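Local atomic coordinates of glutathione S-transferase enzyme with thioredoxin-like domain (Xenorhabdus nematophila, PDB entry 4L8E), a protein that binds glutathione, with two molecules bound per subunit, and is probably a glutathione transferase. Residues A[82-88]-A[105-109]. Numbering follows the deposited sequence.
Sequences IVDHQPD and YLANK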
loop_
_atom_site.group_PDB
_atom_site.type_symbol
_atom_site.label_atom_id
_atom_site.label_comp_id
_atom_site.label_asym_id
_atom_site.label_seq_id
_atom_site.Cartn_x
_atom_site.Cartn_y
_atom_site.Cartn_z
ATOM N N ILE A 82 -6.189 -14.225 5.214
ATOM C CA ILE A 82 -5.847 -15.587 5.614
ATOM C C ILE A 82 -5.958 -15.758 7.104
ATOM O O ILE A 82 -5.943 -14.798 7.871
ATOM C CB ILE A 82 -4.426 -16.047 5.189
ATOM C CG1 ILE A 82 -3.348 -15.237 5.899
ATOM C CG2 ILE A 82 -4.273 -16.026 3.686
ATOM C CD1 ILE A 82 -1.941 -15.868 5.799
ATOM N N VAL A 83 -6.130 -17.008 7.504
ATOM C CA VAL A 83 -5.923 -17.427 8.872
ATOM C C VAL A 83 -4.870 -18.537 8.840
ATOM O O VAL A 83 -4.995 -19.543 8.126
ATOM C CB VAL A 83 -7.221 -17.900 9.516
ATOM C CG1 VAL A 83 -6.968 -18.395 10.945
ATOM C CG2 VAL A 83 -8.233 -16.764 9.482
ATOM N N ASP A 84 -3.783 -18.312 9.573
ATOM C CA ASP A 84 -2.738 -19.299 9.729
ATOM C C ASP A 84 -2.941 -19.971 11.073
ATOM O O ASP A 84 -2.717 -19.359 12.140
ATOM C CB ASP A 84 -1.364 -18.618 9.694
ATOM C CG ASP A 84 -0.203 -19.594 9.808
ATOM O OD1 ASP A 84 -0.418 -20.825 9.915
ATOM O OD2 ASP A 84 0.952 -19.120 9.776
ATOM N N HIS A 85 -3.382 -21.217 11.025
ATOM C CA HIS A 85 -3.603 -22.001 12.222
ATOM C C HIS A 85 -2.354 -22.654 12.800
ATOM O O HIS A 85 -2.423 -23.265 13.853
ATOM C CB HIS A 85 -4.651 -23.090 11.965
ATOM C CG HIS A 85 -5.995 -22.540 11.632
ATOM N ND1 HIS A 85 -6.883 -22.129 12.597
ATOM C CD2 HIS A 85 -6.586 -22.295 10.439
ATOM C CE1 HIS A 85 -7.968 -21.649 12.014
ATOM N NE2 HIS A 85 -7.810 -21.737 10.706
ATOM N N GLN A 86 -1.228 -22.546 12.110
ATOM C CA GLN A 86 0.025 -23.102 12.604
ATOM C C GLN A 86 1.123 -22.054 12.526
ATOM O O GLN A 86 2.093 -22.199 11.771
ATOM C CB GLN A 86 0.409 -24.329 11.794
ATOM C CG GLN A 86 -0.556 -25.487 11.960
ATOM C CD GLN A 86 -0.177 -26.668 11.099
ATOM O OE1 GLN A 86 0.238 -26.505 9.948
ATOM N NE2 GLN A 86 -0.303 -27.866 11.653
ATOM N N PRO A 87 0.960 -20.971 13.298
ATOM C CA PRO A 87 1.967 -19.922 13.294
ATOM C C PRO A 87 3.237 -20.442 13.944
ATOM O O PRO A 87 3.193 -21.357 14.790
ATOM C CB PRO A 87 1.312 -18.805 14.112
ATOM C CG PRO A 87 0.379 -19.501 15.022
ATOM C CD PRO A 87 -0.114 -20.711 14.275
ATOM N N ASP A 88 4.367 -19.891 13.523
ATOM C CA ASP A 88 5.659 -20.369 14.011
ATOM C C ASP A 88 5.686 -20.403 15.533
ATOM O O ASP A 88 6.184 -21.369 16.155
ATOM C CB ASP A 88 6.791 -19.486 13.476
ATOM C CG ASP A 88 7.083 -19.737 11.998
ATOM O OD1 ASP A 88 6.809 -20.858 11.512
ATOM O OD2 ASP A 88 7.590 -18.814 11.318
ATOM N N TYR A 105 4.075 -11.627 5.155
ATOM C CA TYR A 105 4.023 -12.632 6.212
ATOM C C TYR A 105 4.393 -14.018 5.688
ATOM O O TYR A 105 5.156 -14.742 6.326
ATOM C CB TYR A 105 2.618 -12.663 6.819
ATOM C CG TYR A 105 2.397 -13.752 7.825
ATOM C CD1 TYR A 105 2.663 -13.556 9.158
ATOM C CD2 TYR A 105 1.894 -14.993 7.441
ATOM C CE1 TYR A 105 2.450 -14.556 10.090
ATOM C CE2 TYR A 105 1.667 -16.002 8.363
ATOM C CZ TYR A 105 1.947 -15.782 9.701
ATOM O OH TYR A 105 1.735 -16.747 10.655
ATOM N N LEU A 106 3.833 -14.393 4.533
ATOM C CA LEU A 106 4.097 -15.716 3.967
ATOM C C LEU A 106 5.537 -15.836 3.453
ATOM O O LEU A 106 6.154 -16.897 3.566
ATOM C CB LEU A 106 3.107 -16.031 2.839
ATOM C CG LEU A 106 1.664 -16.280 3.319
ATOM C CD1 LEU A 106 0.754 -16.481 2.121
ATOM C CD2 LEU A 106 1.608 -17.446 4.252
ATOM N N ALA A 107 6.042 -14.763 2.858
ATOM C CA ALA A 107 7.433 -14.765 2.382
ATOM C C ALA A 107 8.375 -14.946 3.561
ATOM O O ALA A 107 9.336 -15.703 3.475
ATOM C CB ALA A 107 7.722 -13.498 1.604
ATOM N N ASN A 108 8.085 -14.295 4.695
ATOM C CA ASN A 108 8.911 -14.439 5.893
ATOM C C ASN A 108 8.807 -15.821 6.500
ATOM O O ASN A 108 9.797 -16.408 6.904
ATOM C CB ASN A 108 8.547 -13.392 6.953
ATOM C CG ASN A 108 9.008 -12.003 6.588
ATOM O OD1 ASN A 108 9.890 -11.836 5.751
ATOM N ND2 ASN A 108 8.434 -10.986 7.238
ATOM N N LYS A 109 7.596 -16.356 6.542
ATOM C CA LYS A 109 7.363 -17.679 7.117
ATOM C C LYS A 109 8.072 -18.785 6.330
ATOM O O LYS A 109 8.692 -19.662 6.916
ATOM C CB LYS A 109 5.869 -17.972 7.182
ATOM C CG LYS A 109 5.578 -19.256 7.940
ATOM C CD LYS A 109 4.108 -19.458 8.212
ATOM C CE LYS A 109 3.946 -20.594 9.231
ATOM N NZ LYS A 109 2.641 -21.202 9.138
HETATM O O HOH W 1 4.044 -17.340 11.915
#
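I82 meets the helix with the tip of its side chain. I82 CD1 lies 4.2 Å from L106 CD2. The same CD1 reaches CD2 of Y105, obliquely to the ring. I96 on the neighbouring strand 94-97 touches both I82 and Y105, and F45 and L46 of helix 37-49 pack on L106.

D84 is the polar centre of the contact. With CG opposite the backbone N (chi1 -178°), the carboxylate of D84 comes within bonding distance of both Y105 and K109. OD2 accepts two bonds. Y105 OH donates to D84 OD2 at 2.6 Å on the anti side. K109 NZ donates to D84 OD2 at 2.8 Å on the syn side. The carboxylate and the Y105 ring stand 79° apart, and OD2 lies at the ring edge, in its plane. The K109 bond is a salt bridge, with a weak second bond from NZ to OD1. Such company would be expected to keep D84 ionised.

This is the thioredoxin-like N-terminal domain of the glutathione S-transferase fold. Strand 81-84 runs antiparallel to its two neighbours in the four-stranded sheet, and helix 99-110 packs on one face of that sheet.

Q86 N donates to D84 OD1 at 2.9 Å, from above the carboxylate plane, which makes an Asx turn. Q86 O takes a further bond from K109 NZ at 2.9 Å, with the donor 48° out of the carbonyl plane.

P87 sets CB 4.0 Å from Y105 OH. R119 of the second subunit packs on P87, and T122 of that subunit on Y105.

D88 N reaches Y105 OH through a water, which donates to the hydroxyl. The D88 side chain crosses the lysine chain at a slant, with D88 OD1 3.7 Å from K109 CE.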